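Local coordinates for protein HTH-type transcriptional activator AmpR (PDB 3KOT) that regulates expression of the AmpC beta-lactamase gene as a LysR-family DNA-binding transcription factor, the present chain being its effector-binding domain, at residues A[20-25]-A[157-162]; A[77-82]-A[180-185]. The protein carries 3 engineered substitutions. All blocks are in the same frame, centred on the assembly; numbering follows the deposited sequence.

Contact 1 of 2, residues A[20-25]-A[157-162]; sequences GVFAIG and VRMFTH. Engineered in segment 20-25: Val21 (natural residue Thr).
Met159 and Val21 meet because of their torsions: Met159 sets CG anti to its own carbonyl carbon (chi1 -69°) and then bends at both later bonds, while Val21 extends CG2 opposite its backbone N, into the angle between Met159 and Phe160. The contact joins the first turn of helix 20-37 to a 3-10 turn and the start of helix 161-165 in a LysR effector-binding domain, which has the alpha/beta fold of periplasmic binding proteins. Val21, an engineered residue where the natural chain has Thr, carries the centre: its CG2 lies 3.5 Å from Met159 CB and 3.6 Å from Phe160 CZ, its side chain crossing both partners at about a right angle. Beyond it the thioether bends back to Phe22, with Met159 CE 3.9 Å from Phe22 CD1. The sulfur makes a Met-aromatic contact at an oblique 54° from the ring normal. Ile24 CG2 comes obliquely to the imidazole of His162, 4.0 Å from CE1, and Ile24 also packs on Thr141 of the second subunit. A glycerol, probably from the crystallisation liquor, lies beside the Val21 side chain; such molecules often mark pockets, and one here would suit an effector-binding domain.

Polar links across the contact run through water. One molecule donates to Val21 O and to Met159 O, and a second to Gly25 O and Arg158 O, so two backbone carbonyls of each segment are served. The backbones come closest at Gly25, whose CA lies 3.2 Å from Met159 O in a CA-H...O contact bent to 122° at the hydrogen.

Contact 2 of 2, residues A[77-82]-A[180-185]; sequences YLCSAL and GSFWIT. Engineered in segment 180-185: Phe182 (natural residue Tyr).
Phe182 and the pair Leu78 and Cys79 form a classic beta bulge between antiparallel strands, two residues of one facing a single residue of the other. Phe182 O accepts from both: Leu78 N at 2.8 Å, tilted 23° from the carbonyl plane, and more weakly Cys79 N at 3.3 Å. The return bond, Phe182 N to Cys79 O, is 2.8 Å long. Past the bulge, waters bridge Ala81 to Gly180 and Ser181. One molecule accepts from Ala81 N, donates to Gly180 O and hydrogen-bonds Ser181 OG; another donates to Ala81 O and Gly180 O, leaving Gly180 O held by two waters. A further water hydrogen-bonds both Tyr77 OH and Ser181 OG.

On one face of the sheet Tyr77 and Trp183 make a T-shaped pair, the tyrosine edge directed at the indole face with planes at 89°. Tyr77 CB adds a CH-pi contact, 4.0 Å from the centroid of the Trp183 six-membered ring. On the other face the engineered Phe182 (Tyr in nature) brings CE2 to 3.4 Å from Ala81 CB, and Cys79 SG approaches the same ring obliquely. Trp183 NE1 is satisfied, weakly, by Gly66 O.

Strand 181-187 lies between strands 73-86 and 61-66 of the mixed sheet, bonding to the latter through Ser181, Trp183 and Thr185, while helix 194-207 packs against Leu78 and Ile184.

From the N terminus, the chain leaves strand 12-19 for helix 20-37, whose first turns (20-25) form one side of contact 1, and then passes through residues 77-82 before 157-162 closes that long loop. Contact 2 closes later, when 180-185 returns to pair with 77-82. The two loops therefore cross, neither enclosing the other. They also touch: a probable hydrogen bond joins Val157 N to Leu82 O, and the Phe182 ring packs against Phe22, Met159 and Val21, so two of the three engineered residues, Val21 and Phe182, touch. Contact 1 ties the first helix to the turn after strand 153-156, whereas contact 2 pairs interior strands of the mixed sheet.

Contact 1 of 2, residues A[20-25]-A[157-162]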
loop_
_atom_site.group_PDB
_atom_site.type_symbol
_atom_site.label_atom_id
_atom_site.label_comp_id
_atom_site.label_asym_id
_atom_site.label_seq_id
_atom_site.Cartn_x
_atom_site.Cartn_y
_atom_site.Cartn_z
ATOM N N GLY A 20 -6.273 3.193 0.747
ATOM C CA GLY A 20 -6.048 1.763 0.794
ATOM C C GLY A 20 -6.397 1.116 2.123
ATOM O O GLY A 20 -7.065 0.091 2.160
ATOM N N VAL A 21 -5.935 1.697 3.224
ATOM C CA VAL A 21 -6.211 1.090 4.533
ATOM C C VAL A 21 -7.729 0.936 4.780
ATOM O O VAL A 21 -8.168 -0.039 5.382
ATOM C CB VAL A 21 -5.516 1.864 5.698
ATOM C CG1 VAL A 21 -6.030 3.303 5.791
ATOM C CG2 VAL A 21 -5.688 1.134 7.016
ATOM N N PHE A 22 -8.518 1.896 4.312
ATOM C CA PHE A 22 -9.970 1.822 4.468
ATOM C C PHE A 22 -10.588 0.809 3.501
ATOM O O PHE A 22 -11.510 0.091 3.862
ATOM C CB PHE A 22 -10.602 3.198 4.280
ATOM C CG PHE A 22 -12.078 3.243 4.602
ATOM C CD1 PHE A 22 -12.510 3.456 5.898
ATOM C CD2 PHE A 22 -13.021 3.080 3.606
ATOM C CE1 PHE A 22 -13.866 3.505 6.200
ATOM C CE2 PHE A 22 -14.371 3.131 3.896
ATOM C CZ PHE A 22 -14.791 3.343 5.198
ATOM N N ALA A 23 -10.079 0.755 2.273
ATOM C CA ALA A 23 -10.572 -0.203 1.288
ATOM C C ALA A 23 -10.430 -1.639 1.818
ATOM O O ALA A 23 -11.393 -2.396 1.841
ATOM C CB ALA A 23 -9.834 -0.036 -0.027
ATOM N N ILE A 24 -9.229 -2.002 2.262
ATOM C CA ILE A 24 -9.003 -3.364 2.769
ATOM C C ILE A 24 -9.663 -3.643 4.133
ATOM O O ILE A 24 -10.170 -4.747 4.383
ATOM C CB ILE A 24 -7.499 -3.673 2.877
ATOM C CG1 ILE A 24 -6.816 -3.436 1.525
ATOM C CG2 ILE A 24 -7.282 -5.102 3.392
ATOM C CD1 ILE A 24 -7.356 -4.284 0.369
ATOM N N GLY A 25 -9.647 -2.647 5.011
ATOM C CA GLY A 25 -10.040 -2.856 6.390
ATOM C C GLY A 25 -11.524 -2.679 6.624
ATOM O O GLY A 25 -12.059 -3.135 7.633
ATOM N N VAL A 157 -6.502 0.771 14.464
ATOM C CA VAL A 157 -6.721 -0.590 14.892
ATOM C C VAL A 157 -7.891 -1.283 14.177
ATOM O O VAL A 157 -7.779 -2.408 13.804
ATOM C CB VAL A 157 -6.940 -0.630 16.403
ATOM C CG1 VAL A 157 -7.427 -1.890 16.876
ATOM C CG2 VAL A 157 -5.767 -0.207 17.111
ATOM N N ARG A 158 -9.010 -0.578 14.026
ATOM C CA ARG A 158 -10.219 -1.197 13.471
ATOM C C ARG A 158 -10.099 -1.529 11.981
ATOM O O ARG A 158 -10.934 -2.244 11.428
ATOM C CB ARG A 158 -11.460 -0.333 13.735
ATOM C CG ARG A 158 -11.814 -0.204 15.214
ATOM C CD ARG A 158 -12.005 -1.572 15.876
ATOM N NE ARG A 158 -13.268 -2.207 15.495
ATOM C CZ ARG A 158 -14.276 -2.458 16.331
ATOM N NH1 ARG A 158 -14.184 -2.138 17.618
ATOM N NH2 ARG A 158 -15.381 -3.044 15.883
ATOM N N MET A 159 -9.060 -1.002 11.341
ATOM C CA MET A 159 -8.817 -1.279 9.931
ATOM C C MET A 159 -7.970 -2.539 9.761
ATOM O O MET A 159 -7.750 -2.996 8.635
ATOM C CB MET A 159 -8.152 -0.072 9.239
ATOM C CG MET A 159 -9.066 1.179 9.086
ATOM S SD MET A 159 -10.583 0.821 8.184
ATOM C CE MET A 159 -11.806 1.611 9.239
ATOM N N PHE A 160 -7.497 -3.105 10.873
ATOM C CA PHE A 160 -6.682 -4.319 10.819
ATOM C C PHE A 160 -7.242 -5.476 11.647
ATOM O O PHE A 160 -6.508 -6.353 12.094
ATOM C CB PHE A 160 -5.219 -4.010 11.168
ATOM C CG PHE A 160 -4.574 -3.078 10.193
ATOM C CD1 PHE A 160 -4.140 -3.542 8.958
ATOM C CD2 PHE A 160 -4.451 -1.726 10.481
ATOM C CE1 PHE A 160 -3.580 -2.669 8.028
ATOM C CE2 PHE A 160 -3.883 -0.855 9.562
ATOM C CZ PHE A 160 -3.443 -1.334 8.334
ATOM N N THR A 161 -8.558 -5.464 11.832
ATOM C CA THR A 161 -9.268 -6.550 12.500
ATOM C C THR A 161 -8.929 -7.906 11.882
ATOM O O THR A 161 -8.816 -8.908 12.590
ATOM C CB THR A 161 -10.791 -6.327 12.423
ATOM O OG1 THR A 161 -11.135 -5.156 13.170
ATOM C CG2 THR A 161 -11.546 -7.516 12.972
ATOM N N HIS A 162 -8.760 -7.940 10.562
ATOM C CA HIS A 162 -8.401 -9.188 9.895
ATOM C C HIS A 162 -7.077 -9.769 10.392
ATOM O O HIS A 162 -6.962 -10.982 10.577
ATOM C CB HIS A 162 -8.411 -9.056 8.358
ATOM C CG HIS A 162 -7.513 -7.980 7.817
ATOM N ND1 HIS A 162 -7.834 -6.641 7.877
ATOM C CD2 HIS A 162 -6.327 -8.053 7.165
ATOM C CE1 HIS A 162 -6.879 -5.934 7.295
ATOM N NE2 HIS A 162 -5.953 -6.769 6.853
HETATM O O HOH W 1 -6.196 -2.438 6.338
HETATM O O HOH W 2 -10.676 -4.392 9.694
#

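Contact 2 of 2, residues A[77-82]-A[180-185]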
loop_
_atom_site.group_PDB
_atom_site.type_symbol
_atom_site.label_atom_id
_atom_site.label_comp_id
_atom_site.label_asym_id
_atom_site.label_seq_id
_atom_site.Cartn_x
_atom_site.Cartn_y
_atom_site.Cartn_z
ATOM N N TYR A 77 -18.487 12.588 7.645
ATOM C CA TYR A 77 -17.798 11.679 8.566
ATOM C C TYR A 77 -18.236 10.238 8.344
ATOM O O TYR A 77 -19.432 9.951 8.249
ATOM C CB TYR A 77 -18.076 12.114 10.014
ATOM C CG TYR A 77 -17.394 11.309 11.108
ATOM C CD1 TYR A 77 -16.152 11.695 11.609
ATOM C CD2 TYR A 77 -18.011 10.187 11.666
ATOM C CE1 TYR A 77 -15.522 10.966 12.628
ATOM C CE2 TYR A 77 -17.394 9.459 12.690
ATOM C CZ TYR A 77 -16.154 9.861 13.165
ATOM O OH TYR A 77 -15.540 9.158 14.179
ATOM N N LEU A 78 -17.268 9.327 8.241
ATOM C CA LEU A 78 -17.579 7.902 8.120
ATOM C C LEU A 78 -17.421 7.185 9.456
ATOM O O LEU A 78 -18.391 6.651 9.994
ATOM C CB LEU A 78 -16.706 7.223 7.057
ATOM C CG LEU A 78 -16.812 7.833 5.655
ATOM C CD1 LEU A 78 -15.726 7.263 4.743
ATOM C CD2 LEU A 78 -18.194 7.610 5.068
ATOM N N CYS A 79 -16.201 7.176 9.987
ATOM C CA CYS A 79 -15.932 6.453 11.233
ATOM C C CYS A 79 -14.600 6.836 11.878
ATOM O O CYS A 79 -13.726 7.423 11.234
ATOM C CB CYS A 79 -16.014 4.933 11.015
ATOM S SG CYS A 79 -14.722 4.223 9.953
ATOM N N SER A 80 -14.455 6.497 13.156
ATOM C CA SER A 80 -13.250 6.816 13.903
ATOM C C SER A 80 -12.092 5.937 13.432
ATOM O O SER A 80 -12.306 4.871 12.842
ATOM C CB SER A 80 -13.483 6.614 15.397
ATOM O OG SER A 80 -13.812 5.260 15.668
ATOM N N ALA A 81 -10.886 6.370 13.734
ATOM C CA ALA A 81 -9.678 5.706 13.341
ATOM C C ALA A 81 -8.612 5.741 14.428
ATOM O O ALA A 81 -7.477 5.970 14.156
ATOM C CB ALA A 81 -9.161 6.278 12.118
ATOM N N LEU A 82 -9.040 5.480 15.651
ATOM C CA LEU A 82 -8.147 5.438 16.778
ATOM C C LEU A 82 -6.916 4.522 16.545
ATOM O O LEU A 82 -7.030 3.433 16.101
ATOM C CB LEU A 82 -8.892 5.056 18.028
ATOM C CG LEU A 82 -10.028 5.944 18.467
ATOM C CD1 LEU A 82 -10.525 5.417 19.703
ATOM C CD2 LEU A 82 -9.511 7.273 18.691
ATOM N N GLY A 180 -7.002 11.727 13.529
ATOM C CA GLY A 180 -7.747 11.753 12.289
ATOM C C GLY A 180 -8.826 10.688 12.281
ATOM O O GLY A 180 -8.781 9.731 13.051
ATOM N N SER A 181 -9.810 10.865 11.410
ATOM C CA SER A 181 -10.873 9.885 11.273
ATOM C C SER A 181 -11.018 9.591 9.799
ATOM O O SER A 181 -10.273 10.128 8.991
ATOM C CB SER A 181 -12.183 10.426 11.854
ATOM O OG SER A 181 -12.096 10.526 13.266
ATOM N N PHE A 182 -11.959 8.724 9.445
ATOM C CA PHE A 182 -12.229 8.506 8.031
ATOM C C PHE A 182 -13.416 9.341 7.567
ATOM O O PHE A 182 -14.453 9.421 8.238
ATOM C CB PHE A 182 -12.402 7.021 7.719
ATOM C CG PHE A 182 -11.115 6.250 7.816
ATOM C CD1 PHE A 182 -10.199 6.297 6.786
ATOM C CD2 PHE A 182 -10.812 5.512 8.959
ATOM C CE1 PHE A 182 -9.014 5.612 6.870
ATOM C CE2 PHE A 182 -9.625 4.808 9.054
ATOM C CZ PHE A 182 -8.716 4.866 8.004
ATOM N N TRP A 183 -13.224 9.977 6.421
ATOM C CA TRP A 183 -14.164 10.933 5.852
ATOM C C TRP A 183 -14.402 10.607 4.390
ATOM O O TRP A 183 -13.524 10.040 3.722
ATOM C CB TRP A 183 -13.581 12.346 5.920
ATOM C CG TRP A 183 -13.419 12.875 7.286
ATOM C CD1 TRP A 183 -12.361 12.680 8.123
ATOM C CD2 TRP A 183 -14.348 13.710 7.997
ATOM N NE1 TRP A 183 -12.574 13.340 9.309
ATOM C CE2 TRP A 183 -13.785 13.979 9.257
ATOM C CE3 TRP A 183 -15.591 14.263 7.681
ATOM C CZ2 TRP A 183 -14.429 14.770 10.212
ATOM C CZ3 TRP A 183 -16.240 15.047 8.640
ATOM C CH2 TRP A 183 -15.653 15.292 9.884
ATOM N N ILE A 184 -15.583 10.948 3.889
ATOM C CA ILE A 184 -15.831 10.900 2.443
ATOM C C ILE A 184 -16.083 12.328 1.961
ATOM O O ILE A 184 -16.909 13.052 2.531
ATOM C CB ILE A 184 -17.005 9.972 2.045
ATOM C CG1 ILE A 184 -17.101 9.840 0.514
ATOM C CG2 ILE A 184 -18.334 10.483 2.614
ATOM C CD1 ILE A 184 -18.083 8.745 0.053
ATOM N N THR A 185 -15.348 12.730 0.927
ATOM C CA THR A 185 -15.316 14.129 0.526
ATOM C C THR A 185 -15.584 14.328 -0.960
ATOM O O THR A 185 -15.159 13.540 -1.802
ATOM C CB THR A 185 -13.979 14.825 0.929
ATOM O OG1 THR A 185 -12.904 14.359 0.096
ATOM C CG2 THR A 185 -13.654 14.534 2.377
HETATM O O HOH W 3 -14.101 10.397 15.847
HETATM O O HOH W 4 -6.399 8.701 14.182
HETATM O O HOH W 5 -10.444 8.829 15.101
#